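Local coordinates for protein putative polyprenyl synthetase (Streptomyces coelicolor, PDB 3NF2) that probably acts as a magnesium-dependent prenyltransferase of the FPP/GGPP synthase family, building longer isoprenyl diphosphates from short prenyl units, at residues A22-L27 and F39-A44; V81-V86 and R146-A151; D243-K248 and F283-F288. All coordinates share one frame; numbering follows the deposited sequence.

Interaction 1: A22-L27 and F39-A44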
loop_
_atom_site.group_PDB
_atom_site.type_symbol
_atom_site.label_atom_id
_atom_site.label_comp_id
_atom_site.label_asym_id
_atom_site.label_seq_id
_atom_site.Cartn_x
_atom_site.Cartn_y
_atom_site.Cartn_z
ATOM N N ALA A 22 6.341 -14.157 -13.096
ATOM C CA ALA A 22 5.606 -15.311 -12.563
ATOM C C ALA A 22 4.814 -14.984 -11.298
ATOM O O ALA A 22 3.738 -15.541 -11.087
ATOM C CB ALA A 22 6.531 -16.501 -12.316
ATOM N N ALA A 23 5.334 -14.085 -10.465
ATOM C CA ALA A 23 4.619 -13.716 -9.238
ATOM C C ALA A 23 3.450 -12.801 -9.562
ATOM O O ALA A 23 2.407 -12.872 -8.933
ATOM C CB ALA A 23 5.558 -13.070 -8.233
ATOM N N VAL A 24 3.628 -11.964 -10.576
ATOM C CA VAL A 24 2.590 -11.030 -11.020
ATOM C C VAL A 24 1.415 -11.736 -11.728
ATOM O O VAL A 24 0.242 -11.402 -11.506
ATOM C CB VAL A 24 3.221 -9.921 -11.894
ATOM C CG1 VAL A 24 2.219 -9.322 -12.891
ATOM C CG2 VAL A 24 3.856 -8.851 -11.002
ATOM N N ASP A 25 1.736 -12.730 -12.552
ATOM C CA ASP A 25 0.717 -13.542 -13.231
ATOM C C ASP A 25 -0.184 -14.329 -12.253
ATOM O O ASP A 25 -1.301 -14.718 -12.604
ATOM C CB ASP A 25 1.380 -14.480 -14.262
ATOM C CG ASP A 25 1.974 -13.724 -15.471
ATOM O OD1 ASP A 25 2.471 -14.387 -16.400
ATOM O OD2 ASP A 25 1.948 -12.474 -15.506
ATOM N N ARG A 26 0.307 -14.539 -11.030
ATOM C CA ARG A 26 -0.414 -15.272 -9.985
ATOM C C ARG A 26 -1.437 -14.432 -9.207
ATOM O O ARG A 26 -2.166 -14.966 -8.381
ATOM C CB ARG A 26 0.582 -15.884 -9.004
ATOM C CG ARG A 26 1.347 -17.077 -9.545
ATOM C CD ARG A 26 0.808 -18.382 -8.999
ATOM N NE ARG A 26 1.217 -18.594 -7.611
ATOM C CZ ARG A 26 0.625 -19.438 -6.771
ATOM N NH1 ARG A 26 -0.420 -20.158 -7.165
ATOM N NH2 ARG A 26 1.075 -19.558 -5.529
ATOM N N LEU A 27 -1.476 -13.126 -9.451
ATOM C CA LEU A 27 -2.446 -12.240 -8.795
ATOM C C LEU A 27 -3.874 -12.504 -9.275
ATOM O O LEU A 27 -4.108 -12.789 -10.448
ATOM C CB LEU A 27 -2.105 -10.770 -9.054
ATOM C CG LEU A 27 -0.837 -10.080 -8.549
ATOM C CD1 LEU A 27 -0.742 -8.723 -9.244
ATOM C CD2 LEU A 27 -0.837 -9.895 -7.044
ATOM N N PHE A 39 3.409 -3.273 -16.709
ATOM C CA PHE A 39 4.742 -3.725 -17.022
ATOM C C PHE A 39 5.027 -3.790 -18.521
ATOM O O PHE A 39 6.144 -4.096 -18.907
ATOM C CB PHE A 39 4.998 -5.072 -16.365
ATOM C CG PHE A 39 5.347 -4.978 -14.907
ATOM C CD1 PHE A 39 6.623 -4.567 -14.505
ATOM C CD2 PHE A 39 4.400 -5.298 -13.931
ATOM C CE1 PHE A 39 6.950 -4.482 -13.157
ATOM C CE2 PHE A 39 4.713 -5.213 -12.576
ATOM C CZ PHE A 39 5.987 -4.813 -12.184
ATOM N N GLY A 40 4.030 -3.498 -19.359
ATOM C CA GLY A 40 4.224 -3.452 -20.811
ATOM C C GLY A 40 4.157 -4.792 -21.542
ATOM O O GLY A 40 4.440 -4.861 -22.749
ATOM N N TRP A 41 3.772 -5.853 -20.829
ATOM C CA TRP A 41 3.667 -7.188 -21.435
ATOM C C TRP A 41 2.425 -7.363 -22.318
ATOM O O TRP A 41 2.406 -8.215 -23.219
ATOM C CB TRP A 41 3.748 -8.289 -20.371
ATOM C CG TRP A 41 4.950 -8.148 -19.469
ATOM C CD1 TRP A 41 6.215 -7.761 -19.833
ATOM C CD2 TRP A 41 5.001 -8.399 -18.061
ATOM N NE1 TRP A 41 7.038 -7.738 -18.735
ATOM C CE2 TRP A 41 6.322 -8.128 -17.634
ATOM C CE3 TRP A 41 4.055 -8.811 -17.114
ATOM C CZ2 TRP A 41 6.723 -8.264 -16.299
ATOM C CZ3 TRP A 41 4.457 -8.952 -15.782
ATOM C CH2 TRP A 41 5.775 -8.673 -15.391
ATOM N N ILE A 42 1.393 -6.564 -22.050
ATOM C CA ILE A 42 0.186 -6.531 -22.874
ATOM C C ILE A 42 -0.192 -5.068 -23.089
ATOM O O ILE A 42 0.241 -4.208 -22.316
ATOM C CB ILE A 42 -1.039 -7.304 -22.251
ATOM C CG1 ILE A 42 -1.531 -6.646 -20.959
ATOM C CG2 ILE A 42 -0.742 -8.808 -22.035
ATOM C CD1 ILE A 42 -2.804 -7.279 -20.410
ATOM N N ASP A 43 -0.983 -4.792 -24.130
ATOM C CA ASP A 43 -1.418 -3.424 -24.458
ATOM C C ASP A 43 -2.796 -3.096 -23.874
ATOM O O ASP A 43 -3.312 -3.851 -23.052
ATOM C CB ASP A 43 -1.359 -3.162 -25.977
ATOM C CG ASP A 43 -2.248 -4.105 -26.785
ATOM O OD1 ASP A 43 -1.741 -4.683 -27.771
ATOM O OD2 ASP A 43 -3.443 -4.273 -26.452
ATOM N N ALA A 44 -3.390 -1.989 -24.318
ATOM C CA ALA A 44 -4.642 -1.469 -23.737
ATOM C C ALA A 44 -5.871 -2.359 -23.941
ATOM O O ALA A 44 -6.811 -2.319 -23.142
ATOM C CB ALA A 44 -4.922 -0.053 -24.243
#
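Val24 sets its CG1 anti to the backbone N (chi1 154°) and its CG2 beside that N, and the two methyls reach different rings of segment 39-44. Trp41 has its CG anti to its own carbonyl carbon (chi1 -52°), which carries the six-membered part of the indole back toward helix 5-25. Val24 CG1 meets Trp41 CZ3 at 3.7 Å. The methyl comes in at the indole edge, near the ring plane. Val24 CB lies 4.2 Å from Trp41 CZ3, so the base of the valine joins the same contact. The other methyl packs more loosely, with Val24 CG2 at 4.1 Å from Phe39 CE2.

The two aromatic residues also pack on each other. Phe39 CB sits over the centre of the Trp41 ring, 3.5 Å above its plane. Gly40 lies between them with a positive phi of 83° and closes helix 31-38 in a Schellman motif. The chain therefore turns out of the helix just where both aromatic side chains reach back to helix 5-25. The contact is plain packing in the N-terminal part of a mainly helical prenyl synthase fold. It joins the last turn of helix 5-25 to the loop after helix 31-38.

Val24 is buried, and it also packs on Ala35 of helix 31-38 and on Leu125 of helix 115-134. Arg21 makes a cation-pi contact with Trp41, and Leu20 touches both aromatic residues. The contact grows more exposed at Asp25, where the carboxylate oxygen OD2 approaches Trp41 CZ3 obliquely at 4.3 Å.

Interaction 2: V81-V86 and R146-A151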
loop_
_atom_site.group_PDB
_atom_site.type_symbol
_atom_site.label_atom_id
_atom_site.label_comp_id
_atom_site.label_asym_id
_atom_site.label_seq_id
_atom_site.Cartn_x
_atom_site.Cartn_y
_atom_site.Cartn_z
ATOM N N VAL A 81 13.492 -8.651 -6.544
ATOM C CA VAL A 81 12.096 -8.754 -6.953
ATOM C C VAL A 81 11.246 -7.840 -6.057
ATOM O O VAL A 81 10.453 -7.037 -6.550
ATOM C CB VAL A 81 11.615 -10.250 -6.962
ATOM C CG1 VAL A 81 10.093 -10.373 -7.038
ATOM C CG2 VAL A 81 12.239 -10.997 -8.127
ATOM N N ALA A 82 11.471 -7.926 -4.754
ATOM C CA ALA A 82 10.773 -7.089 -3.788
ATOM C C ALA A 82 11.000 -5.587 -4.034
ATOM O O ALA A 82 10.049 -4.794 -3.949
ATOM C CB ALA A 82 11.183 -7.470 -2.378
ATOM N N VAL A 83 12.249 -5.217 -4.349
ATOM C CA VAL A 83 12.617 -3.835 -4.664
ATOM C C VAL A 83 11.893 -3.342 -5.927
ATOM O O VAL A 83 11.374 -2.218 -5.961
ATOM C CB VAL A 83 14.159 -3.667 -4.809
ATOM C CG1 VAL A 83 14.510 -2.381 -5.524
ATOM C CG2 VAL A 83 14.828 -3.645 -3.444
ATOM N N GLU A 84 11.835 -4.194 -6.945
ATOM C CA GLU A 84 11.161 -3.847 -8.185
ATOM C C GLU A 84 9.659 -3.697 -8.004
ATOM O O GLU A 84 9.032 -2.849 -8.642
ATOM C CB GLU A 84 11.442 -4.896 -9.252
ATOM C CG GLU A 84 12.837 -4.826 -9.850
ATOM C CD GLU A 84 13.282 -3.408 -10.141
ATOM O OE1 GLU A 84 14.062 -2.865 -9.329
ATOM O OE2 GLU A 84 12.844 -2.841 -11.168
ATOM N N LEU A 85 9.094 -4.535 -7.136
ATOM C CA LEU A 85 7.670 -4.522 -6.845
ATOM C C LEU A 85 7.257 -3.245 -6.121
ATOM O O LEU A 85 6.278 -2.602 -6.514
ATOM C CB LEU A 85 7.264 -5.771 -6.052
ATOM C CG LEU A 85 7.151 -7.064 -6.866
ATOM C CD1 LEU A 85 7.046 -8.289 -5.949
ATOM C CD2 LEU A 85 5.988 -7.029 -7.859
ATOM N N VAL A 86 8.023 -2.881 -5.086
ATOM C CA VAL A 86 7.806 -1.645 -4.326
ATOM C C VAL A 86 7.979 -0.434 -5.231
ATOM O O VAL A 86 7.161 0.504 -5.194
ATOM C CB VAL A 86 8.752 -1.533 -3.100
ATOM C CG1 VAL A 86 8.722 -0.136 -2.512
ATOM C CG2 VAL A 86 8.345 -2.515 -2.025
ATOM N N ARG A 146 12.526 -5.599 6.911
ATOM C CA ARG A 146 12.741 -4.403 7.739
ATOM C C ARG A 146 13.370 -3.272 6.920
ATOM O O ARG A 146 12.972 -2.112 7.039
ATOM C CB ARG A 146 13.644 -4.765 8.927
ATOM C CG ARG A 146 14.130 -3.613 9.796
ATOM C CD ARG A 146 13.447 -3.623 11.140
ATOM N NE ARG A 146 13.696 -2.399 11.900
ATOM C CZ ARG A 146 14.548 -2.294 12.918
ATOM N NH1 ARG A 146 15.259 -3.346 13.311
ATOM N NH2 ARG A 146 14.689 -1.131 13.545
ATOM N N ARG A 147 14.337 -3.636 6.080
ATOM C CA ARG A 147 15.034 -2.702 5.205
ATOM C C ARG A 147 14.121 -2.211 4.098
ATOM O O ARG A 147 14.211 -1.058 3.684
ATOM C CB ARG A 147 16.252 -3.373 4.558
ATOM C CG ARG A 147 17.257 -3.976 5.522
ATOM C CD ARG A 147 18.218 -2.949 6.042
ATOM N NE ARG A 147 18.997 -3.466 7.161
ATOM C CZ ARG A 147 20.068 -2.863 7.664
ATOM N NH1 ARG A 147 20.497 -1.723 7.134
ATOM N NH2 ARG A 147 20.713 -3.405 8.690
ATOM N N LEU A 148 13.262 -3.104 3.605
ATOM C CA LEU A 148 12.317 -2.774 2.542
ATOM C C LEU A 148 11.294 -1.779 3.060
ATOM O O LEU A 148 10.937 -0.834 2.362
ATOM C CB LEU A 148 11.611 -4.035 2.040
ATOM C CG LEU A 148 10.825 -3.915 0.723
ATOM C CD1 LEU A 148 11.752 -3.969 -0.488
ATOM C CD2 LEU A 148 9.768 -4.986 0.638
ATOM N N THR A 149 10.854 -1.999 4.298
ATOM C CA THR A 149 9.867 -1.152 4.958
ATOM C C THR A 149 10.379 0.277 5.167
ATOM O O THR A 149 9.648 1.228 4.935
ATOM C CB THR A 149 9.417 -1.772 6.302
ATOM O OG1 THR A 149 8.969 -3.111 6.064
ATOM C CG2 THR A 149 8.270 -0.947 6.959
ATOM N N LYS A 150 11.634 0.409 5.584
ATOM C CA LYS A 150 12.264 1.706 5.778
ATOM C C LYS A 150 12.272 2.481 4.460
ATOM O O LYS A 150 11.900 3.660 4.426
ATOM C CB LYS A 150 13.686 1.533 6.327
ATOM C CG LYS A 150 14.474 2.845 6.469
ATOM C CD LYS A 150 15.867 2.634 7.044
ATOM C CE LYS A 150 16.623 3.957 7.130
ATOM N NZ LYS A 150 17.680 3.922 8.175
ATOM N N ALA A 151 12.652 1.794 3.380
ATOM C CA ALA A 151 12.730 2.393 2.053
ATOM C C ALA A 151 11.359 2.772 1.506
ATOM O O ALA A 151 11.223 3.764 0.785
ATOM C CB ALA A 151 13.409 1.450 1.100
#
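Leu148 reaches from helix 139-165 toward helix 77-98 and touches Ala82, Val83 and Val86. Its CB starts the side chain toward the neighbouring helix, with CG anti to the backbone N (chi1 -167°). Leu148 CG then meets the Val86 methyl CG2 at 4.0 Å. Beyond CG the two branches part. Leu148 CD1 goes to the backbone and side chain of Ala82, one turn before Val86 on helix 77-98. Leu148 CD1 lies 3.9 Å from Ala82 O and 4.0 Å from Ala82 CB. Val83 CG2 is a looser neighbour of this methyl, at 4.3 Å from Leu148 CD1. The other branch, Leu148 CD2, packs against Val86 CG2 at 3.9 Å and also comes near Ala82 CB. The leucine thus fits among residues of successive turns, and the side chains of Leu148 and Val86 lie side by side and point opposite ways.

All four touching residues are buried. Helix 115-134 adds Leu133 against Ala82, Ala129 against Val86 and Asn130 against Leu148. The short segments run nearly parallel, 21° apart, with axes 11.0 Å from each other. This apolar helix-to-helix packing belongs to the core of the all-alpha isoprenoid synthase fold.

Interaction 3: D243-K248 and F283-F288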
loop_
_atom_site.group_PDB
_atom_site.type_symbol
_atom_site.label_atom_id
_atom_site.label_comp_id
_atom_site.label_asym_id
_atom_site.label_seq_id
_atom_site.Cartn_x
_atom_site.Cartn_y
_atom_site.Cartn_z
ATOM N N ASP A 243 11.762 18.233 -18.366
ATOM C CA ASP A 243 11.450 18.609 -16.990
ATOM C C ASP A 243 10.948 20.048 -16.842
ATOM O O ASP A 243 10.201 20.351 -15.906
ATOM C CB ASP A 243 12.654 18.414 -16.073
ATOM C CG ASP A 243 12.879 16.968 -15.687
ATOM O OD1 ASP A 243 12.173 16.076 -16.201
ATOM O OD2 ASP A 243 13.778 16.723 -14.856
ATOM N N LEU A 244 11.368 20.939 -17.739
ATOM C CA LEU A 244 10.897 22.326 -17.678
ATOM C C LEU A 244 9.486 22.473 -18.238
ATOM O O LEU A 244 8.740 23.346 -17.804
ATOM C CB LEU A 244 11.864 23.291 -18.372
ATOM C CG LEU A 244 13.306 23.354 -17.862
ATOM C CD1 LEU A 244 14.084 24.452 -18.584
ATOM C CD2 LEU A 244 13.397 23.548 -16.354
ATOM N N ARG A 245 9.127 21.614 -19.188
ATOM C CA ARG A 245 7.756 21.533 -19.709
ATOM C C ARG A 245 6.764 21.017 -18.655
ATOM O O ARG A 245 5.564 21.266 -18.752
ATOM C CB ARG A 245 7.694 20.645 -20.962
ATOM C CG ARG A 245 8.401 21.217 -22.184
ATOM C CD ARG A 245 8.428 20.241 -23.354
ATOM N NE ARG A 245 9.331 20.690 -24.421
ATOM C CZ ARG A 245 8.949 21.348 -25.515
ATOM N NH1 ARG A 245 7.668 21.641 -25.707
ATOM N NH2 ARG A 245 9.846 21.713 -26.429
ATOM N N GLN A 246 7.277 20.308 -17.654
ATOM C CA GLN A 246 6.460 19.737 -16.594
ATOM C C GLN A 246 6.574 20.540 -15.292
ATOM O O GLN A 246 6.037 20.131 -14.256
ATOM C CB GLN A 246 6.852 18.270 -16.357
ATOM C CG GLN A 246 6.378 17.293 -17.440
ATOM C CD GLN A 246 6.940 15.876 -17.260
ATOM O OE1 GLN A 246 7.726 15.615 -16.344
ATOM N NE2 GLN A 246 6.536 14.957 -18.142
ATOM N N ARG A 247 7.328 21.620 -15.349
ATOM C CA ARG A 247 7.591 22.523 -14.241
ATOM C C ARG A 247 8.157 21.900 -12.999
ATOM O O ARG A 247 7.799 22.294 -11.917
ATOM C CB ARG A 247 6.374 23.342 -13.860
ATOM C CG ARG A 247 5.851 24.208 -14.931
ATOM C CD ARG A 247 4.689 24.986 -14.455
ATOM N NE ARG A 247 3.612 25.017 -15.428
ATOM C CZ ARG A 247 2.463 24.373 -15.292
ATOM N NH1 ARG A 247 2.232 23.641 -14.227
ATOM N NH2 ARG A 247 1.545 24.454 -16.219
ATOM N N LYS A 248 9.049 20.941 -13.149
ATOM C CA LYS A 248 9.648 20.322 -11.994
ATOM C C LYS A 248 10.609 21.213 -11.270
ATOM O O LYS A 248 11.310 21.979 -11.850
ATOM C CB LYS A 248 10.342 19.031 -12.378
ATOM C CG LYS A 248 9.429 17.863 -12.444
ATOM C CD LYS A 248 10.075 16.652 -13.078
ATOM C CE LYS A 248 9.075 15.514 -13.227
ATOM N NZ LYS A 248 8.865 14.754 -11.969
ATOM N N PHE A 283 3.718 27.513 -24.953
ATOM C CA PHE A 283 5.157 27.781 -24.803
ATOM C C PHE A 283 5.984 27.057 -25.859
ATOM O O PHE A 283 5.675 25.927 -26.226
ATOM C CB PHE A 283 5.651 27.349 -23.423
ATOM C CG PHE A 283 5.478 28.390 -22.340
ATOM C CD1 PHE A 283 6.307 28.374 -21.221
ATOM C CD2 PHE A 283 4.488 29.372 -22.420
ATOM C CE1 PHE A 283 6.158 29.320 -20.200
ATOM C CE2 PHE A 283 4.337 30.320 -21.407
ATOM C CZ PHE A 283 5.172 30.294 -20.297
ATOM N N SER A 284 7.028 27.722 -26.343
ATOM C CA SER A 284 7.888 27.164 -27.387
ATOM C C SER A 284 9.154 26.575 -26.780
ATOM O O SER A 284 9.475 26.840 -25.623
ATOM C CB SER A 284 8.259 28.249 -28.400
ATOM O OG SER A 284 8.943 29.317 -27.764
ATOM N N GLU A 285 9.874 25.792 -27.584
ATOM C CA GLU A 285 11.216 25.298 -27.248
ATOM C C GLU A 285 12.130 26.431 -26.762
ATOM O O GLU A 285 12.797 26.312 -25.726
ATOM C CB GLU A 285 11.812 24.593 -28.478
ATOM C CG GLU A 285 13.169 23.906 -28.262
ATOM C CD GLU A 285 14.351 24.831 -28.494
ATOM O OE1 GLU A 285 15.299 24.811 -27.675
ATOM O OE2 GLU A 285 14.323 25.590 -29.484
ATOM N N GLU A 286 12.123 27.540 -27.499
ATOM C CA GLU A 286 12.988 28.695 -27.228
ATOM C C GLU A 286 12.745 29.333 -25.879
ATOM O O GLU A 286 13.697 29.774 -25.216
ATOM C CB GLU A 286 12.825 29.730 -28.324
ATOM C CG GLU A 286 13.305 29.239 -29.679
ATOM C CD GLU A 286 12.225 28.616 -30.533
ATOM O OE1 GLU A 286 11.285 27.984 -29.998
ATOM O OE2 GLU A 286 12.335 28.758 -31.764
ATOM N N GLU A 287 11.481 29.354 -25.460
ATOM C CA GLU A 287 11.125 29.853 -24.125
ATOM C C GLU A 287 11.637 28.918 -23.043
ATOM O O GLU A 287 12.111 29.369 -21.997
ATOM C CB GLU A 287 9.608 30.033 -23.994
ATOM C CG GLU A 287 9.027 31.137 -24.881
ATOM C CD GLU A 287 7.521 31.239 -24.750
ATOM O OE1 GLU A 287 6.819 30.841 -25.709
ATOM O OE2 GLU A 287 7.041 31.698 -23.683
ATOM N N PHE A 288 11.556 27.613 -23.291
ATOM C CA PHE A 288 12.150 26.639 -22.357
ATOM C C PHE A 288 13.671 26.677 -22.364
ATOM O O PHE A 288 14.306 26.480 -21.321
ATOM C CB PHE A 288 11.617 25.225 -22.596
ATOM C CG PHE A 288 10.169 25.055 -22.208
ATOM C CD1 PHE A 288 9.764 25.225 -20.884
ATOM C CD2 PHE A 288 9.216 24.727 -23.164
ATOM C CE1 PHE A 288 8.423 25.078 -20.524
ATOM C CE2 PHE A 288 7.881 24.581 -22.825
ATOM C CZ PHE A 288 7.479 24.752 -21.499
#
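Phe288 packs its ring against Leu244 and Arg245, joining the start of helix 285-297 to the short, weakly bonded helix 242-245. Both helices carry a recognised end motif. Ser284 and Glu287 form a capping box at the start of helix 285-297, and Arg247 closes the other helix in a Schellman motif with positive phi. In the capping box, Ser284 N donates to Glu287 OE1 at 3.2 Å, meeting it from above the carboxylate plane. The return bond from Glu287 N to the Ser284 hydroxyl oxygen is weak.

The main aromatic contact is a CH-pi interaction. Arg245 CG lies 3.7 Å from the centroid of the Phe288 ring, 22° off the ring normal. The arginine chain is extended from CG to NE and crosses the phenylalanine side chain at about a right angle. Its guanidinium also has Phe288 CD2 over one face, but the two planes are 42° apart, so they do not lie flat on each other.

Polar partners outside the two segments bind Arg245 and Glu285. Arg245 NE donates to Thr240 O, and Glu285 OE1 accepts from Trp241 NE1. The two charges form no salt bridge: Arg245 NH2 and Glu285 OE1 are 6.4 Å apart. Lys248 NZ instead pairs with a bound sulfate, probably from the crystallisation liquor.

Van der Waals packing completes the contact. Arg245 NH2 packs at 3.9 Å from Glu285 CA. Leu244 O approaches Phe288 CE1 obliquely to the ring, at 3.2 Å. Leu244 CB lies 3.8 Å from Phe288 CD1, and Leu244 CD1 lies 3.4 Å from the backbone oxygen Phe288 O.

From the N terminus, interaction 1 closes first. It spans the turn and helix 31-38 and ties the end of helix 5-25 to the loop after helix 31-38. Interaction 2 opens later and closes a much longer loop, bringing helix 77-98 beside helix 139-165 across 59 mostly helical residues. Interaction 3 comes last and closes a loop of 34 residues, largely helical, between helices 242-245 and 285-297. The three loops follow one another in series; none nests or crosses. Interactions 1 and 2 touch through Val24 CG2 and Leu85 CD2, 4.2 Å apart. Interaction 3 stands apart, its nearest atoms about 16 Å from interaction 2, on the opposite side of the chain's centre.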